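Local coordinates for protein circadian oscillation regulator (Nostoc sp., PDB 1R5Q) that probably stimulates autophosphorylation of the clock protein KaiC through its dimerising, KaiC-binding C-terminal domain, as part of the cyanobacterial KaiABC circadian oscillator, at residues L11-L23 and E52-F64. Sequence-based numbering, arbitrary orientation.
Sequences LQQLKSDYRQILL and EIIEIHMELIDEF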
loop_
_atom_site.group_PDB
_atom_site.type_symbol
_atom_site.label_atom_id
_atom_site.label_comp_id
_atom_site.label_asym_id
_atom_site.label_seq_id
_atom_site.Cartn_x
_atom_site.Cartn_y
_atom_site.Cartn_z
ATOM N N LEU A 11 6.613 -4.178 8.571
ATOM C CA LEU A 11 5.962 -2.914 8.241
ATOM C C LEU A 11 6.825 -2.019 7.348
ATOM O O LEU A 11 6.288 -1.230 6.558
ATOM C CB LEU A 11 5.558 -2.153 9.512
ATOM C CG LEU A 11 4.458 -2.775 10.396
ATOM C CD1 LEU A 11 4.075 -1.804 11.531
ATOM C CD2 LEU A 11 3.226 -3.088 9.548
ATOM N N GLN A 12 8.152 -2.125 7.474
ATOM C CA GLN A 12 9.048 -1.318 6.638
ATOM C C GLN A 12 9.133 -1.922 5.241
ATOM O O GLN A 12 9.207 -1.195 4.236
ATOM C CB GLN A 12 10.453 -1.208 7.259
ATOM C CG GLN A 12 10.556 -0.145 8.356
ATOM C CD GLN A 12 10.030 1.225 7.909
ATOM O OE1 GLN A 12 9.093 1.779 8.507
ATOM N NE2 GLN A 12 10.628 1.775 6.857
ATOM N N GLN A 13 9.116 -3.249 5.168
ATOM C CA GLN A 13 9.143 -3.923 3.875
ATOM C C GLN A 13 7.840 -3.577 3.123
ATOM O O GLN A 13 7.857 -3.292 1.923
ATOM C CB GLN A 13 9.255 -5.442 4.058
ATOM C CG GLN A 13 10.617 -5.912 4.606
ATOM C CD GLN A 13 10.708 -7.427 4.819
ATOM O OE1 GLN A 13 11.782 -7.956 5.124
ATOM N NE2 GLN A 13 9.580 -8.126 4.668
ATOM N N LEU A 14 6.713 -3.608 3.835
ATOM C CA LEU A 14 5.427 -3.290 3.221
ATOM C C LEU A 14 5.405 -1.854 2.716
ATOM O O LEU A 14 4.888 -1.584 1.639
ATOM C CB LEU A 14 4.288 -3.520 4.221
ATOM C CG LEU A 14 4.071 -5.003 4.514
ATOM C CD1 LEU A 14 3.070 -5.165 5.656
ATOM C CD2 LEU A 14 3.594 -5.696 3.255
ATOM N N LYS A 15 5.951 -0.932 3.501
ATOM C CA LYS A 15 6.013 0.461 3.080
ATOM C C LYS A 15 6.854 0.543 1.787
ATOM O O LYS A 15 6.485 1.221 0.820
ATOM C CB LYS A 15 6.630 1.316 4.192
ATOM C CG LYS A 15 6.867 2.766 3.818
ATOM C CD LYS A 15 6.991 3.656 5.056
ATOM C CE LYS A 15 7.324 5.096 4.674
ATOM N NZ LYS A 15 7.294 6.012 5.861
ATOM N N SER A 16 7.977 -0.165 1.774
ATOM C CA SER A 16 8.832 -0.176 0.600
ATOM C C SER A 16 8.057 -0.699 -0.608
ATOM O O SER A 16 8.133 -0.123 -1.691
ATOM C CB SER A 16 10.078 -1.046 0.843
ATOM O OG SER A 16 10.674 -1.415 -0.392
ATOM N N ASP A 17 7.311 -1.784 -0.415
ATOM C CA ASP A 17 6.534 -2.386 -1.501
ATOM C C ASP A 17 5.449 -1.442 -2.035
ATOM O O ASP A 17 5.225 -1.362 -3.255
ATOM C CB ASP A 17 5.879 -3.683 -1.018
ATOM C CG ASP A 17 6.905 -4.787 -0.683
ATOM O OD1 ASP A 17 6.508 -5.769 -0.035
ATOM O OD2 ASP A 17 8.090 -4.683 -1.074
ATOM N N TYR A 18 4.785 -0.746 -1.112
ATOM C CA TYR A 18 3.706 0.179 -1.441
ATOM C C TYR A 18 4.278 1.368 -2.199
ATOM O O TYR A 18 3.630 1.896 -3.099
ATOM C CB TYR A 18 3.001 0.676 -0.169
ATOM C CG TYR A 18 1.679 1.386 -0.435
ATOM C CD1 TYR A 18 0.543 0.665 -0.805
ATOM C CD2 TYR A 18 1.580 2.782 -0.369
ATOM C CE1 TYR A 18 -0.672 1.320 -1.109
ATOM C CE2 TYR A 18 0.384 3.441 -0.675
ATOM C CZ TYR A 18 -0.741 2.695 -1.042
ATOM O OH TYR A 18 -1.927 3.321 -1.319
ATOM N N ARG A 19 5.487 1.790 -1.827
ATOM C CA ARG A 19 6.139 2.914 -2.510
ATOM C C ARG A 19 6.270 2.553 -3.995
ATOM O O ARG A 19 5.930 3.344 -4.872
ATOM C CB ARG A 19 7.533 3.186 -1.919
ATOM C CG ARG A 19 8.317 4.247 -2.701
ATOM C CD ARG A 19 9.751 4.410 -2.206
ATOM N NE ARG A 19 9.813 5.002 -0.874
ATOM C CZ ARG A 19 10.192 4.333 0.212
ATOM N NH1 ARG A 19 10.544 3.050 0.109
ATOM N NH2 ARG A 19 10.216 4.941 1.398
ATOM N N GLN A 20 6.769 1.353 -4.270
ATOM C CA GLN A 20 6.920 0.898 -5.648
ATOM C C GLN A 20 5.565 0.803 -6.387
ATOM O O GLN A 20 5.505 1.014 -7.602
ATOM C CB GLN A 20 7.658 -0.449 -5.684
ATOM C CG GLN A 20 9.170 -0.363 -5.323
ATOM C CD GLN A 20 9.913 0.771 -6.062
ATOM O OE1 GLN A 20 9.795 0.923 -7.287
ATOM N NE2 GLN A 20 10.683 1.572 -5.311
ATOM N N ILE A 21 4.478 0.497 -5.669
ATOM C CA ILE A 21 3.154 0.431 -6.311
ATOM C C ILE A 21 2.739 1.857 -6.689
ATOM O O ILE A 21 2.269 2.114 -7.807
ATOM C CB ILE A 21 2.072 -0.190 -5.357
ATOM C CG1 ILE A 21 2.331 -1.691 -5.193
ATOM C CG2 ILE A 21 0.635 0.066 -5.921
ATOM C CD1 ILE A 21 1.604 -2.335 -4.002
ATOM N N LEU A 22 2.905 2.796 -5.770
ATOM C CA LEU A 22 2.548 4.172 -6.078
ATOM C C LEU A 22 3.345 4.694 -7.298
ATOM O O LEU A 22 2.768 5.243 -8.223
ATOM C CB LEU A 22 2.828 5.081 -4.878
ATOM C CG LEU A 22 1.921 4.957 -3.642
ATOM C CD1 LEU A 22 2.521 5.726 -2.467
ATOM C CD2 LEU A 22 0.529 5.475 -3.976
ATOM N N LEU A 23 4.665 4.507 -7.285
ATOM C CA LEU A 23 5.520 4.992 -8.363
ATOM C C LEU A 23 5.301 4.318 -9.710
ATOM O O LEU A 23 5.744 4.828 -10.745
ATOM C CB LEU A 23 6.994 4.888 -7.951
ATOM C CG LEU A 23 7.337 5.751 -6.722
ATOM C CD1 LEU A 23 8.831 5.661 -6.379
ATOM C CD2 LEU A 23 6.930 7.194 -7.008
ATOM N N GLU A 52 -3.318 1.175 9.377
ATOM C CA GLU A 52 -1.873 1.116 9.213
ATOM C C GLU A 52 -1.510 1.271 7.748
ATOM O O GLU A 52 -0.506 1.878 7.418
ATOM C CB GLU A 52 -1.309 -0.211 9.733
ATOM C CG GLU A 52 -1.461 -0.384 11.229
ATOM C CD GLU A 52 -0.130 -0.680 11.894
ATOM O OE1 GLU A 52 0.020 -1.785 12.482
ATOM O OE2 GLU A 52 0.769 0.196 11.812
ATOM N N ILE A 53 -2.334 0.704 6.871
ATOM C CA ILE A 53 -2.078 0.812 5.445
ATOM C C ILE A 53 -2.289 2.255 5.036
ATOM O O ILE A 53 -1.547 2.794 4.207
ATOM C CB ILE A 53 -3.035 -0.081 4.627
ATOM C CG1 ILE A 53 -2.782 -1.551 4.970
ATOM C CG2 ILE A 53 -2.805 0.152 3.122
ATOM C CD1 ILE A 53 -3.802 -2.505 4.358
ATOM N N ILE A 54 -3.296 2.886 5.629
ATOM C CA ILE A 54 -3.590 4.262 5.289
ATOM C C ILE A 54 -2.457 5.151 5.754
ATOM O O ILE A 54 -2.129 6.139 5.097
ATOM C CB ILE A 54 -4.929 4.727 5.907
ATOM C CG1 ILE A 54 -6.090 3.976 5.234
ATOM C CG2 ILE A 54 -5.100 6.236 5.729
ATOM C CD1 ILE A 54 -7.470 4.435 5.676
ATOM N N GLU A 55 -1.844 4.789 6.881
ATOM C CA GLU A 55 -0.746 5.575 7.421
ATOM C C GLU A 55 0.483 5.462 6.518
ATOM O O GLU A 55 1.174 6.446 6.292
ATOM C CB GLU A 55 -0.420 5.118 8.843
ATOM C CG GLU A 55 0.350 6.142 9.632
ATOM C CD GLU A 55 0.780 5.611 10.971
ATOM O OE1 GLU A 55 1.816 4.901 11.028
ATOM O OE2 GLU A 55 0.068 5.894 11.960
ATOM N N ILE A 56 0.744 4.265 6.004
ATOM C CA ILE A 56 1.857 4.048 5.091
ATOM C C ILE A 56 1.638 4.930 3.849
ATOM O O ILE A 56 2.561 5.615 3.394
ATOM C CB ILE A 56 1.962 2.561 4.696
ATOM C CG1 ILE A 56 2.549 1.760 5.873
ATOM C CG2 ILE A 56 2.836 2.390 3.458
ATOM C CD1 ILE A 56 2.514 0.273 5.681
ATOM N N HIS A 57 0.413 4.928 3.324
ATOM C CA HIS A 57 0.063 5.752 2.161
ATOM C C HIS A 57 0.451 7.230 2.406
ATOM O O HIS A 57 1.205 7.826 1.630
ATOM C CB HIS A 57 -1.453 5.683 1.899
ATOM C CG HIS A 57 -1.895 6.476 0.704
ATOM N ND1 HIS A 57 -1.891 5.962 -0.577
ATOM C CD2 HIS A 57 -2.336 7.753 0.596
ATOM C CE1 HIS A 57 -2.306 6.890 -1.423
ATOM N NE2 HIS A 57 -2.583 7.986 -0.736
ATOM N N MET A 58 -0.080 7.805 3.484
ATOM C CA MET A 58 0.191 9.194 3.831
ATOM C C MET A 58 1.680 9.490 4.041
ATOM O O MET A 58 2.180 10.544 3.640
ATOM C CB MET A 58 -0.589 9.579 5.089
ATOM C CG MET A 58 -2.097 9.520 4.912
ATOM S SD MET A 58 -2.641 10.325 3.370
ATOM C CE MET A 58 -2.568 12.093 3.859
ATOM N N GLU A 59 2.392 8.567 4.670
ATOM C CA GLU A 59 3.806 8.778 4.904
ATOM C C GLU A 59 4.572 8.866 3.586
ATOM O O GLU A 59 5.457 9.712 3.434
ATOM C CB GLU A 59 4.382 7.649 5.760
ATOM C CG GLU A 59 3.862 7.645 7.190
ATOM C CD GLU A 59 4.578 6.630 8.066
ATOM O OE1 GLU A 59 5.505 5.943 7.560
ATOM O OE2 GLU A 59 4.213 6.523 9.259
ATOM N N LEU A 60 4.235 7.987 2.647
ATOM C CA LEU A 60 4.900 7.984 1.354
ATOM C C LEU A 60 4.530 9.236 0.566
ATOM O O LEU A 60 5.364 9.779 -0.171
ATOM C CB LEU A 60 4.546 6.708 0.583
ATOM C CG LEU A 60 5.236 5.484 1.199
ATOM C CD1 LEU A 60 4.607 4.183 0.694
ATOM C CD2 LEU A 60 6.735 5.534 0.839
ATOM N N ILE A 61 3.296 9.705 0.734
ATOM C CA ILE A 61 2.869 10.913 0.038
ATOM C C ILE A 61 3.723 12.078 0.565
ATOM O O ILE A 61 4.156 12.931 -0.214
ATOM C CB ILE A 61 1.366 11.216 0.267
ATOM C CG1 ILE A 61 0.495 10.181 -0.453
ATOM C CG2 ILE A 61 1.014 12.602 -0.238
ATOM C CD1 ILE A 61 0.778 10.000 -1.927
ATOM N N ASP A 62 3.989 12.095 1.875
ATOM C CA ASP A 62 4.809 13.165 2.456
ATOM C C ASP A 62 6.225 13.130 1.902
ATOM O O ASP A 62 6.784 14.179 1.556
ATOM C CB ASP A 62 4.857 13.071 3.983
ATOM C CG ASP A 62 3.624 13.666 4.647
ATOM O OD1 ASP A 62 2.871 14.389 3.958
ATOM O OD2 ASP A 62 3.409 13.415 5.861
ATOM N N GLU A 63 6.797 11.925 1.838
ATOM C CA GLU A 63 8.137 11.719 1.298
ATOM C C GLU A 63 8.187 12.209 -0.146
ATOM O O GLU A 63 9.091 12.958 -0.517
ATOM C CB GLU A 63 8.520 10.234 1.358
ATOM C CG GLU A 63 8.969 9.784 2.740
ATOM C CD GLU A 63 9.102 8.271 2.888
ATOM O OE1 GLU A 63 9.507 7.587 1.912
ATOM O OE2 GLU A 63 8.810 7.777 4.005
ATOM N N PHE A 64 7.210 11.787 -0.952
ATOM C CA PHE A 64 7.138 12.196 -2.353
ATOM C C PHE A 64 7.077 13.715 -2.532
ATOM O O PHE A 64 7.797 14.278 -3.383
ATOM C CB PHE A 64 5.903 11.610 -3.030
ATOM C CG PHE A 64 5.956 10.129 -3.245
ATOM C CD1 PHE A 64 4.890 9.484 -3.874
ATOM C CD2 PHE A 64 7.050 9.372 -2.824
ATOM C CE1 PHE A 64 4.914 8.099 -4.082
ATOM C CE2 PHE A 64 7.089 7.981 -3.027
ATOM C CZ PHE A 64 6.014 7.346 -3.660
#
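Leu60 pushes in among Lys15, Tyr18, Arg19 and Leu22, a knob in a hole where segments 11-23 and 52-64 cross at -60° in the KaiA C-terminal four-helix bundle. Leu60 CD1 meets Tyr18 CD2 at the ring edge (3.5 Å), while Leu60 CD2 lies against one face of the Arg19 guanidinium. On the inner side a chi1 of -167° swings the Tyr18 ring opposite its own nitrogen and past Ile56 CG2, carrying OH to a 2.7 Å hydrogen bond with ND1 of the buried His57; the two rings meet rim to rim, planes at 67°. Phe39, Thr84 and Ile88 from the other two helices close around Tyr18. Further along, Phe64 CE1 touches Leu22 CD1 (3.7 Å), and CZ reaches the more exposed Leu23. The other side is polar and partly open to solvent. Extended Lys15 makes salt bridges through NZ to Glu59 OE1, its 2.5 Å doubtfully short, and, weakly, to Glu63 OE2. Glu63 OE1 takes a nearly straight salt-bridge bond on its syn lone pair from Arg19 NH2, 2.8 Å away in the guanidinium plane. Glu63 thus bridges two cations, which should favour its ionised form, and the crossing joins a charged outer network to a buried Tyr-His bond.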